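Local coordinates for protein pyridoxal kinase (Lactobacillus plantarum, PDB 3H74) that probably transfers a phosphate from ATP to the 5'-hydroxyl of pyridoxal, acting as a vitamin B6 kinase of the ribokinase clan, at residues Asp123-Met128 with Ala145-Gly150; Asp107-Leu110 with Leu116-Gly119; Ala168-Lys171 with His175-Ile178; Ala78-Val83 with Gln90-Tyr95. All coordinates share one frame; numbering follows the deposited sequence.

Contact 1. Residues Asp123-Met128 with Ala145-Gly150; sequences DYVAAM and AALLTG
V125 and M128 face L147 and L148 where helix 122-131 crosses helix 142-149, a worked example of nearly perpendicular helix packing in the ribokinase-type alpha/beta fold. The two short axes pass 9.9 Å apart at a signed crossing angle of -87°, which confines the shared ground to about one turn of each helix. The tighter packing is made by V125 and M128, both buried. V125 sets CG1 anti to its own N (chi1 179°), and this methyl comes to 3.6 Å from O of L147, so a side chain meets main chain there. Three residues on, CG of M128, a selenomethionine, lies 4.0 Å from CD2 of L148, the two side chains crossing obliquely. Beyond CG the M128 chain bends twice and carries SE away from L148, toward P108.

The looser flank is at V125 CG2 and L147 CD2, which are 4.5 Å apart; L116 of strand 115-116 touches both residues, and L147 is partly exposed. A126 turns away on its helix and is exposed. R129 reaches across from the first helix, bonding O of L148 through NE and, weakly, O of L147 through NH2. T149 also points away from the crossing and serves its own helix instead: its OG1 donates to O of A145 at 3.2 Å, while its N reaches the same oxygen from the opposite face of the carbonyl plane.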
loop_
_atom_site.group_PDB
_atom_site.type_symbol
_atom_site.label_atom_id
_atom_site.label_comp_id
_atom_site.label_asym_id
_atom_site.label_seq_id
_atom_site.Cartn_x
_atom_site.Cartn_y
_atom_site.Cartn_z
ATOM N N ASP A 123 14.740 13.051 -5.541
ATOM C CA ASP A 123 15.553 11.847 -5.699
ATOM C C ASP A 123 14.759 10.611 -5.280
ATOM O O ASP A 123 14.839 9.571 -5.932
ATOM C CB ASP A 123 16.849 11.941 -4.886
ATOM C CG ASP A 123 17.903 12.828 -5.543
ATOM O OD1 ASP A 123 17.806 13.101 -6.759
ATOM O OD2 ASP A 123 18.836 13.238 -4.825
ATOM N N TYR A 124 13.993 10.731 -4.196
ATOM C CA TYR A 124 13.178 9.612 -3.730
ATOM C C TYR A 124 12.029 9.327 -4.696
ATOM O O TYR A 124 11.717 8.164 -4.954
ATOM C CB TYR A 124 12.661 9.841 -2.310
ATOM C CG TYR A 124 12.049 8.594 -1.715
ATOM C CD1 TYR A 124 12.847 7.540 -1.295
ATOM C CD2 TYR A 124 10.669 8.459 -1.597
ATOM C CE1 TYR A 124 12.299 6.391 -0.755
ATOM C CE2 TYR A 124 10.102 7.301 -1.068
ATOM C CZ TYR A 124 10.925 6.276 -0.649
ATOM O OH TYR A 124 10.395 5.128 -0.118
ATOM N N VAL A 125 11.427 10.382 -5.249
ATOM C CA VAL A 125 10.391 10.227 -6.266
ATOM C C VAL A 125 10.933 9.464 -7.477
ATOM O O VAL A 125 10.263 8.582 -8.016
ATOM C CB VAL A 125 9.802 11.594 -6.710
ATOM C CG1 VAL A 125 8.754 11.405 -7.779
ATOM C CG2 VAL A 125 9.177 12.312 -5.519
ATOM N N ALA A 126 12.149 9.807 -7.902
ATOM C CA ALA A 126 12.774 9.128 -9.028
ATOM C C ALA A 126 13.014 7.644 -8.722
ATOM O O ALA A 126 12.778 6.781 -9.571
ATOM C CB ALA A 126 14.068 9.823 -9.419
ATOM N N ALA A 127 13.469 7.350 -7.504
ATOM C CA ALA A 127 13.645 5.961 -7.090
ATOM C C ALA A 127 12.311 5.197 -7.103
ATOM O O ALA A 127 12.254 4.035 -7.508
ATOM C CB ALA A 127 14.291 5.895 -5.721
HETATM N N MSE A 128 11.241 5.868 -6.685
HETATM C CA MSE A 128 9.916 5.262 -6.676
HETATM C C MSE A 128 9.437 4.957 -8.099
HETATM O O MSE A 128 8.832 3.915 -8.349
HETATM C CB MSE A 128 8.922 6.174 -5.969
HETATM C CG MSE A 128 7.574 5.512 -5.742
HETATM SE SE MSE A 128 7.661 3.826 -4.754
HETATM C CE MSE A 128 8.693 4.437 -3.230
ATOM N N ALA A 145 0.066 10.612 -7.089
ATOM C CA ALA A 145 -0.200 10.550 -8.530
ATOM C C ALA A 145 0.482 11.706 -9.264
ATOM O O ALA A 145 1.145 11.508 -10.286
ATOM C CB ALA A 145 -1.687 10.560 -8.793
ATOM N N ALA A 146 0.313 12.909 -8.724
ATOM C CA ALA A 146 0.921 14.116 -9.284
ATOM C C ALA A 146 2.445 14.086 -9.187
ATOM O O ALA A 146 3.144 14.426 -10.150
ATOM C CB ALA A 146 0.360 15.358 -8.610
ATOM N N LEU A 147 2.977 13.683 -8.034
ATOM C CA LEU A 147 4.427 13.574 -7.883
ATOM C C LEU A 147 5.023 12.619 -8.917
ATOM O O LEU A 147 6.049 12.916 -9.532
ATOM C CB LEU A 147 4.808 13.134 -6.471
ATOM C CG LEU A 147 4.667 14.209 -5.399
ATOM C CD1 LEU A 147 4.640 13.523 -4.043
ATOM C CD2 LEU A 147 5.779 15.258 -5.462
ATOM N N LEU A 148 4.371 11.482 -9.130
ATOM C CA LEU A 148 4.899 10.469 -10.043
ATOM C C LEU A 148 4.872 10.912 -11.504
ATOM O O LEU A 148 5.791 10.592 -12.263
ATOM C CB LEU A 148 4.170 9.135 -9.880
ATOM C CG LEU A 148 4.429 8.405 -8.561
ATOM C CD1 LEU A 148 3.442 7.258 -8.417
ATOM C CD2 LEU A 148 5.854 7.899 -8.475
ATOM N N THR A 149 3.840 11.649 -11.897
ATOM C CA THR A 149 3.760 12.158 -13.276
ATOM C C THR A 149 4.498 13.486 -13.485
ATOM O O THR A 149 4.754 13.872 -14.632
ATOM C CB THR A 149 2.312 12.349 -13.747
ATOM O OG1 THR A 149 1.676 13.329 -12.925
ATOM C CG2 THR A 149 1.534 11.040 -13.708
ATOM N N GLY A 150 4.824 14.188 -12.403
ATOM C CA GLY A 150 5.455 15.514 -12.491
ATOM C C GLY A 150 4.491 16.692 -12.530
ATOM O O GLY A 150 4.916 17.860 -12.518
#

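Contact 2. Residues Asp107-Leu110 with Leu116-Gly119; sequences DPVL and LYQG
The carbonyl oxygen of L110 accepts the backbone N-H of Y117, with N and O 2.9 Å apart. The bond is nearly straight, 171° at the hydrogen, and lies in the carbonyl plane on a lone pair. CA of L116 adds a weaker C-H contact to the same oxygen at 3.5 Å, and CD2 of L116 also packs against it, so the oxygen is enclosed by two successive residues of the partner segment.

Y117 turns its ring back over the segment it bonds to. With CG anti to the carbonyl carbon (chi1 -66°), the ring lies obliquely against the L110 peptide group, its CD2 3.4 Å from L110 C. One atom further along, CE2 receives CG1 of V109 at 3.7 Å, a methyl that arrives at the ring edge, near its plane. Replacing Y117 by an alanine would spare the backbone bond, but is likely to leave V109 CG1 and one side of the L110 carbonyl without their packing partner.

On the other side of the backbone, L110 CB approaches CD2 of L116 at 4.3 Å. Further back, P108 centres an inverse gamma turn closed from V109 N to D107 O, and E144 accepts the N-H of L110. H281 of the C-terminal histidine tag also touches V109 and Y117. The segments flank strands 111-112 and 115-116, and the L110-Y117 bond closes the base of this small antiparallel beta hairpin, which leads from the end of strand 103-106 into helix 122-131.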
loop_
_atom_site.group_PDB
_atom_site.type_symbol
_atom_site.label_atom_id
_atom_site.label_comp_id
_atom_site.label_asym_id
_atom_site.label_seq_id
_atom_site.Cartn_x
_atom_site.Cartn_y
_atom_site.Cartn_z
ATOM N N ASP A 107 2.484 0.243 -3.098
ATOM C CA ASP A 107 1.900 1.466 -2.572
ATOM C C ASP A 107 3.029 2.503 -2.604
ATOM O O ASP A 107 3.977 2.403 -1.822
ATOM C CB ASP A 107 1.381 1.242 -1.149
ATOM C CG ASP A 107 0.684 2.450 -0.594
ATOM O OD1 ASP A 107 0.827 3.543 -1.189
ATOM O OD2 ASP A 107 0.006 2.314 0.450
ATOM N N PRO A 108 2.968 3.470 -3.543
ATOM C CA PRO A 108 4.092 4.383 -3.754
ATOM C C PRO A 108 4.064 5.529 -2.746
ATOM O O PRO A 108 3.748 6.666 -3.082
ATOM C CB PRO A 108 3.849 4.893 -5.173
ATOM C CG PRO A 108 2.370 4.892 -5.317
ATOM C CD PRO A 108 1.852 3.754 -4.463
ATOM N N VAL A 109 4.378 5.201 -1.498
ATOM C CA VAL A 109 4.248 6.141 -0.398
ATOM C C VAL A 109 5.253 7.279 -0.562
ATOM O O VAL A 109 6.470 7.053 -0.524
ATOM C CB VAL A 109 4.446 5.421 0.955
ATOM C CG1 VAL A 109 4.459 6.417 2.109
ATOM C CG2 VAL A 109 3.368 4.369 1.166
ATOM N N LEU A 110 4.728 8.492 -0.729
ATOM C CA LEU A 110 5.552 9.682 -0.977
ATOM C C LEU A 110 5.070 10.916 -0.238
ATOM O O LEU A 110 5.875 11.753 0.154
ATOM C CB LEU A 110 5.597 10.035 -2.471
ATOM C CG LEU A 110 6.160 9.030 -3.474
ATOM C CD1 LEU A 110 5.822 9.489 -4.870
ATOM C CD2 LEU A 110 7.663 8.846 -3.319
ATOM N N LEU A 116 5.220 16.330 -0.247
ATOM C CA LEU A 116 6.080 15.211 0.108
ATOM C C LEU A 116 6.168 15.085 1.620
ATOM O O LEU A 116 6.185 16.091 2.328
ATOM C CB LEU A 116 7.481 15.442 -0.454
ATOM C CG LEU A 116 7.670 15.185 -1.949
ATOM C CD1 LEU A 116 8.863 15.972 -2.481
ATOM C CD2 LEU A 116 7.832 13.698 -2.219
ATOM N N TYR A 117 6.235 13.863 2.129
ATOM C CA TYR A 117 6.489 13.642 3.519
ATOM C C TYR A 117 7.881 14.148 3.874
ATOM O O TYR A 117 8.752 14.136 3.066
ATOM C CB TYR A 117 6.362 12.152 3.891
ATOM C CG TYR A 117 4.924 11.591 3.756
ATOM C CD1 TYR A 117 3.825 12.235 4.300
ATOM C CD2 TYR A 117 4.677 10.413 3.085
ATOM C CE1 TYR A 117 2.563 11.740 4.164
ATOM C CE2 TYR A 117 3.428 9.909 2.962
ATOM C CZ TYR A 117 2.361 10.578 3.475
ATOM O OH TYR A 117 1.122 10.072 3.337
ATOM N N GLN A 118 8.021 14.603 5.113
ATOM C CA GLN A 118 9.291 15.077 5.618
ATOM C C GLN A 118 10.369 14.010 5.403
ATOM O O GLN A 118 10.195 12.899 5.686
ATOM C CB GLN A 118 9.139 15.501 7.107
ATOM C CG GLN A 118 8.027 16.680 7.272
ATOM C CD GLN A 118 7.989 17.570 8.606
ATOM O OE1 GLN A 118 7.347 17.257 9.659
ATOM N NE2 GLN A 118 8.517 18.757 8.450
ATOM N N GLY A 119 11.433 14.402 4.761
ATOM C CA GLY A 119 12.540 13.498 4.474
ATOM C C GLY A 119 12.628 12.958 3.052
ATOM O O GLY A 119 13.617 12.430 2.654
#

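Contact 3. Residues Ala168-Lys171 with His175-Ile178; sequences AQLK and HAVI
L170 and H175 mark the nearest approach of two backbones that stay well separated, their CA atoms 7.6 Å apart. At L170 the chain is extended (phi -116°, psi 160°) after the turn that follows helix 159-167, and H175 and A176 are extended as well, in strand 175-176. At this spacing a side chain has to fill the interval, and L170 does so almost alone.

Its CB points toward the strand, CG stands anti to the carbonyl carbon (chi1 -56°), and chi2 extends the chain so that CD1 goes furthest across. This methyl comes down over the face of the peptide link between H175 and A176, with H175 C and A176 N each 3.7 Å from it. The CB of A176, which also points toward L170, completes the seat at 4.1 Å from CD1. H175 points its CB away from L170, and its side chain touches L231 of helix 231-251, so it takes part through its main chain.

The two segments lie at the closing end of a parallel beta-alpha-beta crossover: strand 137-138 is followed by helices 142-149 and 159-167 and then by strand 175-176, which lies beside strand 137-138 at the outer margin of the main sheet. L170 also touches I138 of that neighbouring strand, and A176 meets both I138 and L166. Several polar atoms nearby find partners outside the two segments. H175 has backbone bonds to D136 and I138, the N-H of A176 goes to OE1 of Q167, and K171 NZ forms a salt bridge with D136 OD2.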
loop_
_atom_site.group_PDB
_atom_site.type_symbol
_atom_site.label_atom_id
_atom_site.label_comp_id
_atom_site.label_asym_id
_atom_site.label_seq_id
_atom_site.Cartn_x
_atom_site.Cartn_y
_atom_site.Cartn_z
ATOM N N ALA A 168 1.208 4.892 -18.278
ATOM C CA ALA A 168 2.230 4.710 -19.309
ATOM C C ALA A 168 3.632 4.529 -18.712
ATOM O O ALA A 168 4.537 4.051 -19.395
ATOM C CB ALA A 168 2.195 5.851 -20.305
ATOM N N GLN A 169 3.790 4.898 -17.436
ATOM C CA GLN A 169 5.014 4.668 -16.653
ATOM C C GLN A 169 5.044 3.293 -16.018
ATOM O O GLN A 169 5.882 3.010 -15.150
ATOM C CB GLN A 169 5.060 5.614 -15.479
ATOM C CG GLN A 169 5.374 7.037 -15.771
ATOM C CD GLN A 169 5.641 7.781 -14.487
ATOM O OE1 GLN A 169 6.106 7.194 -13.502
ATOM N NE2 GLN A 169 5.343 9.070 -14.476
ATOM N N LEU A 170 4.076 2.474 -16.388
ATOM C CA LEU A 170 3.993 1.124 -15.895
ATOM C C LEU A 170 4.179 0.195 -17.082
ATOM O O LEU A 170 4.007 0.611 -18.241
ATOM C CB LEU A 170 2.638 0.900 -15.212
ATOM C CG LEU A 170 2.242 1.842 -14.056
ATOM C CD1 LEU A 170 0.850 1.505 -13.528
ATOM C CD2 LEU A 170 3.262 1.839 -12.900
ATOM N N LYS A 171 4.550 -1.049 -16.805
ATOM C CA LYS A 171 4.636 -2.072 -17.838
ATOM C C LYS A 171 3.280 -2.253 -18.528
ATOM O O LYS A 171 2.241 -1.832 -18.007
ATOM C CB LYS A 171 5.096 -3.399 -17.235
ATOM C CG LYS A 171 4.075 -4.026 -16.299
ATOM C CD LYS A 171 4.548 -5.348 -15.760
ATOM C CE LYS A 171 3.478 -5.964 -14.891
ATOM N NZ LYS A 171 3.958 -7.223 -14.274
ATOM N N HIS A 175 -1.925 -1.502 -13.895
ATOM C CA HIS A 175 -3.012 -0.614 -13.495
ATOM C C HIS A 175 -2.573 0.419 -12.484
ATOM O O HIS A 175 -2.064 0.067 -11.409
ATOM C CB HIS A 175 -4.144 -1.423 -12.867
ATOM C CG HIS A 175 -4.604 -2.556 -13.713
ATOM N ND1 HIS A 175 -5.407 -2.371 -14.817
ATOM C CD2 HIS A 175 -4.362 -3.885 -13.638
ATOM C CE1 HIS A 175 -5.645 -3.542 -15.382
ATOM N NE2 HIS A 175 -5.019 -4.476 -14.689
ATOM N N ALA A 176 -2.798 1.688 -12.808
ATOM C CA ALA A 176 -2.655 2.769 -11.849
ATOM C C ALA A 176 -4.018 3.003 -11.191
ATOM O O ALA A 176 -5.023 3.222 -11.872
ATOM C CB ALA A 176 -2.168 4.027 -12.544
ATOM N N VAL A 177 -4.055 2.931 -9.868
ATOM C CA VAL A 177 -5.287 3.138 -9.121
ATOM C C VAL A 177 -5.079 4.266 -8.120
ATOM O O VAL A 177 -4.260 4.128 -7.205
ATOM C CB VAL A 177 -5.697 1.849 -8.362
ATOM C CG1 VAL A 177 -6.998 2.067 -7.608
ATOM C CG2 VAL A 177 -5.805 0.666 -9.305
ATOM N N ILE A 178 -5.796 5.376 -8.278
ATOM C CA ILE A 178 -5.738 6.462 -7.299
ATOM C C ILE A 178 -6.766 6.180 -6.206
ATOM O O ILE A 178 -7.919 5.914 -6.512
ATOM C CB ILE A 178 -5.951 7.855 -7.948
ATOM C CG1 ILE A 178 -4.855 8.117 -8.983
ATOM C CG2 ILE A 178 -5.955 8.946 -6.882
ATOM C CD1 ILE A 178 -5.047 9.396 -9.797
#

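Contact 4. Residues Ala78-Val83 with Gln90-Tyr95; sequences ALIGYV and QQITTY
I92 meets both I80 and V83, and each of its two branches takes one of them. CG2 of I92 lies 3.9 Å from CD1 of I80, where the two side chains lie alongside one another, running in opposite senses. CD1 of I92 instead meets V83 tip to tip and is nested between its methyls, 3.9 Å from both CG1 and CG2. The fork follows from the first torsion of I92, with CG2 anti to the backbone N and CG1 anti to the carbonyl carbon (chi1 -66°), so one branch runs toward the strand and the other toward the loop that follows it.

The next shell is largely apolar. L61 and F65 of helix 61-70 touch I92, while L96, a turn further along helix 86-98, touches I80. V83 is packed by L88 and C89 of the same helix, and Y124 of helix 122-131 lays its hydroxyl against V83 while bonding N of G84. F65 also stacks its ring with that of Y95, linking helix 86-98 to helix 61-70.

Further out, the main chain sets these groups in place. Strand 77-80 is bonded on one side to L7 and A9 and on the other to L103 and V105, so I80 projects from a strand inside the sheet onto a helix lying against it. This is the first half of the beta-alpha-beta unit of strand 77-80, helix 86-98 and strand 103-106. Since only carbon atoms meet between these two segments, shape and burial probably do more than directed bonds to set how the helix sits on the strand.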
loop_
_atom_site.group_PDB
_atom_site.type_symbol
_atom_site.label_atom_id
_atom_site.label_comp_id
_atom_site.label_asym_id
_atom_site.label_seq_id
_atom_site.Cartn_x
_atom_site.Cartn_y
_atom_site.Cartn_z
ATOM N N ALA A 78 4.118 -10.217 -4.210
ATOM C CA ALA A 78 4.777 -9.235 -3.358
ATOM C C ALA A 78 3.945 -7.978 -3.250
ATOM O O ALA A 78 3.322 -7.542 -4.231
ATOM C CB ALA A 78 6.160 -8.895 -3.887
ATOM N N LEU A 79 3.949 -7.420 -2.039
ATOM C CA LEU A 79 3.369 -6.124 -1.745
ATOM C C LEU A 79 4.464 -5.271 -1.133
ATOM O O LEU A 79 5.092 -5.669 -0.144
ATOM C CB LEU A 79 2.209 -6.264 -0.756
ATOM C CG LEU A 79 1.682 -4.992 -0.086
ATOM C CD1 LEU A 79 1.116 -4.008 -1.103
ATOM C CD2 LEU A 79 0.639 -5.338 0.956
ATOM N N ILE A 80 4.692 -4.100 -1.714
ATOM C CA ILE A 80 5.695 -3.176 -1.186
ATOM C C ILE A 80 4.987 -1.925 -0.704
ATOM O O ILE A 80 4.276 -1.277 -1.487
ATOM C CB ILE A 80 6.770 -2.776 -2.248
ATOM C CG1 ILE A 80 7.285 -3.996 -3.033
ATOM C CG2 ILE A 80 7.888 -1.967 -1.602
ATOM C CD1 ILE A 80 7.951 -5.096 -2.203
ATOM N N GLY A 81 5.154 -1.608 0.575
ATOM C CA GLY A 81 4.642 -0.366 1.145
ATOM C C GLY A 81 5.782 0.608 1.373
ATOM O O GLY A 81 6.715 0.672 0.581
ATOM N N TYR A 82 5.700 1.374 2.457
ATOM C CA TYR A 82 6.736 2.351 2.794
ATOM C C TYR A 82 8.129 1.724 2.753
ATOM O O TYR A 82 8.370 0.700 3.397
ATOM C CB TYR A 82 6.475 2.931 4.189
ATOM C CG TYR A 82 7.548 3.874 4.682
ATOM C CD1 TYR A 82 7.416 5.252 4.529
ATOM C CD2 TYR A 82 8.696 3.388 5.308
ATOM C CE1 TYR A 82 8.405 6.123 4.989
ATOM C CE2 TYR A 82 9.696 4.254 5.761
ATOM C CZ TYR A 82 9.534 5.618 5.593
ATOM O OH TYR A 82 10.495 6.506 6.041
ATOM N N VAL A 83 9.044 2.357 2.022
ATOM C CA VAL A 83 10.428 1.881 1.934
ATOM C C VAL A 83 11.339 2.797 2.758
ATOM O O VAL A 83 11.897 2.373 3.776
ATOM C CB VAL A 83 10.911 1.732 0.469
ATOM C CG1 VAL A 83 12.354 1.279 0.439
ATOM C CG2 VAL A 83 10.044 0.737 -0.276
ATOM N N GLN A 90 16.129 0.814 -4.544
ATOM C CA GLN A 90 16.958 0.190 -5.575
ATOM C C GLN A 90 17.207 -1.288 -5.299
ATOM O O GLN A 90 17.091 -2.117 -6.194
ATOM C CB GLN A 90 18.281 0.943 -5.722
ATOM C CG GLN A 90 18.107 2.359 -6.245
ATOM C CD GLN A 90 19.373 3.196 -6.151
ATOM O OE1 GLN A 90 20.307 2.859 -5.427
ATOM N NE2 GLN A 90 19.398 4.304 -6.880
ATOM N N GLN A 91 17.519 -1.607 -4.047
ATOM C CA GLN A 91 17.738 -2.994 -3.635
ATOM C C GLN A 91 16.498 -3.847 -3.862
ATOM O O GLN A 91 16.574 -4.949 -4.404
ATOM C CB GLN A 91 18.128 -3.048 -2.163
ATOM C CG GLN A 91 19.533 -2.525 -1.876
ATOM C CD GLN A 91 20.628 -3.571 -2.097
ATOM O OE1 GLN A 91 20.357 -4.774 -2.184
ATOM N NE2 GLN A 91 21.868 -3.113 -2.179
ATOM N N ILE A 92 15.345 -3.329 -3.438
ATOM C CA ILE A 92 14.076 -4.032 -3.632
ATOM C C ILE A 92 13.769 -4.231 -5.122
ATOM O O ILE A 92 13.385 -5.320 -5.540
ATOM C CB ILE A 92 12.908 -3.323 -2.899
ATOM C CG1 ILE A 92 13.127 -3.386 -1.386
ATOM C CG2 ILE A 92 11.547 -3.927 -3.299
ATOM C CD1 ILE A 92 12.230 -2.450 -0.590
ATOM N N THR A 93 13.970 -3.178 -5.915
ATOM C CA THR A 93 13.680 -3.235 -7.351
ATOM C C THR A 93 14.413 -4.403 -8.027
ATOM O O THR A 93 13.808 -5.198 -8.745
ATOM C CB THR A 93 14.016 -1.899 -8.059
ATOM O OG1 THR A 93 13.245 -0.839 -7.480
ATOM C CG2 THR A 93 13.696 -1.976 -9.554
ATOM N N THR A 94 15.710 -4.530 -7.762
ATOM C CA THR A 94 16.480 -5.587 -8.423
ATOM C C THR A 94 16.148 -6.977 -7.872
ATOM O O THR A 94 16.119 -7.955 -8.630
ATOM C CB THR A 94 17.991 -5.356 -8.369
ATOM O OG1 THR A 94 18.438 -5.498 -7.021
ATOM C CG2 THR A 94 18.360 -3.973 -8.908
ATOM N N TYR A 95 15.862 -7.065 -6.571
ATOM C CA TYR A 95 15.467 -8.345 -5.992
ATOM C C TYR A 95 14.176 -8.864 -6.628
ATOM O O TYR A 95 14.075 -10.034 -7.001
ATOM C CB TYR A 95 15.338 -8.294 -4.460
ATOM C CG TYR A 95 14.957 -9.646 -3.931
ATOM C CD1 TYR A 95 15.884 -10.689 -3.929
ATOM C CD2 TYR A 95 13.655 -9.916 -3.498
ATOM C CE1 TYR A 95 15.544 -11.942 -3.477
ATOM C CE2 TYR A 95 13.308 -11.175 -3.044
ATOM C CZ TYR A 95 14.253 -12.184 -3.045
ATOM O OH TYR A 95 13.904 -13.431 -2.606
#

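How the contacts relate
Along the chain the contacts come in series, contact 4 first, then 2, 1 and 3. Contacts 3 and 4 both reach the main sheet, through strands 175-176 and 77-80, with centres about 17 Å apart. Contacts 1 and 2 lie beside each other, centres about 9 Å apart, packed through Y124 on L110 and M128 on P108. Contact 2 joins contact 4 through a backbone bond from D107 N to I80 O at 2.8 Å, and contact 1 meets contact 3 through a hydrogen bond from Q169 NE2 to L148 O and contact 4 through Y124 on V83. Successive parts of one ribokinase-type alpha/beta domain are thus linked, from an inner strand to the last strand of the sheet.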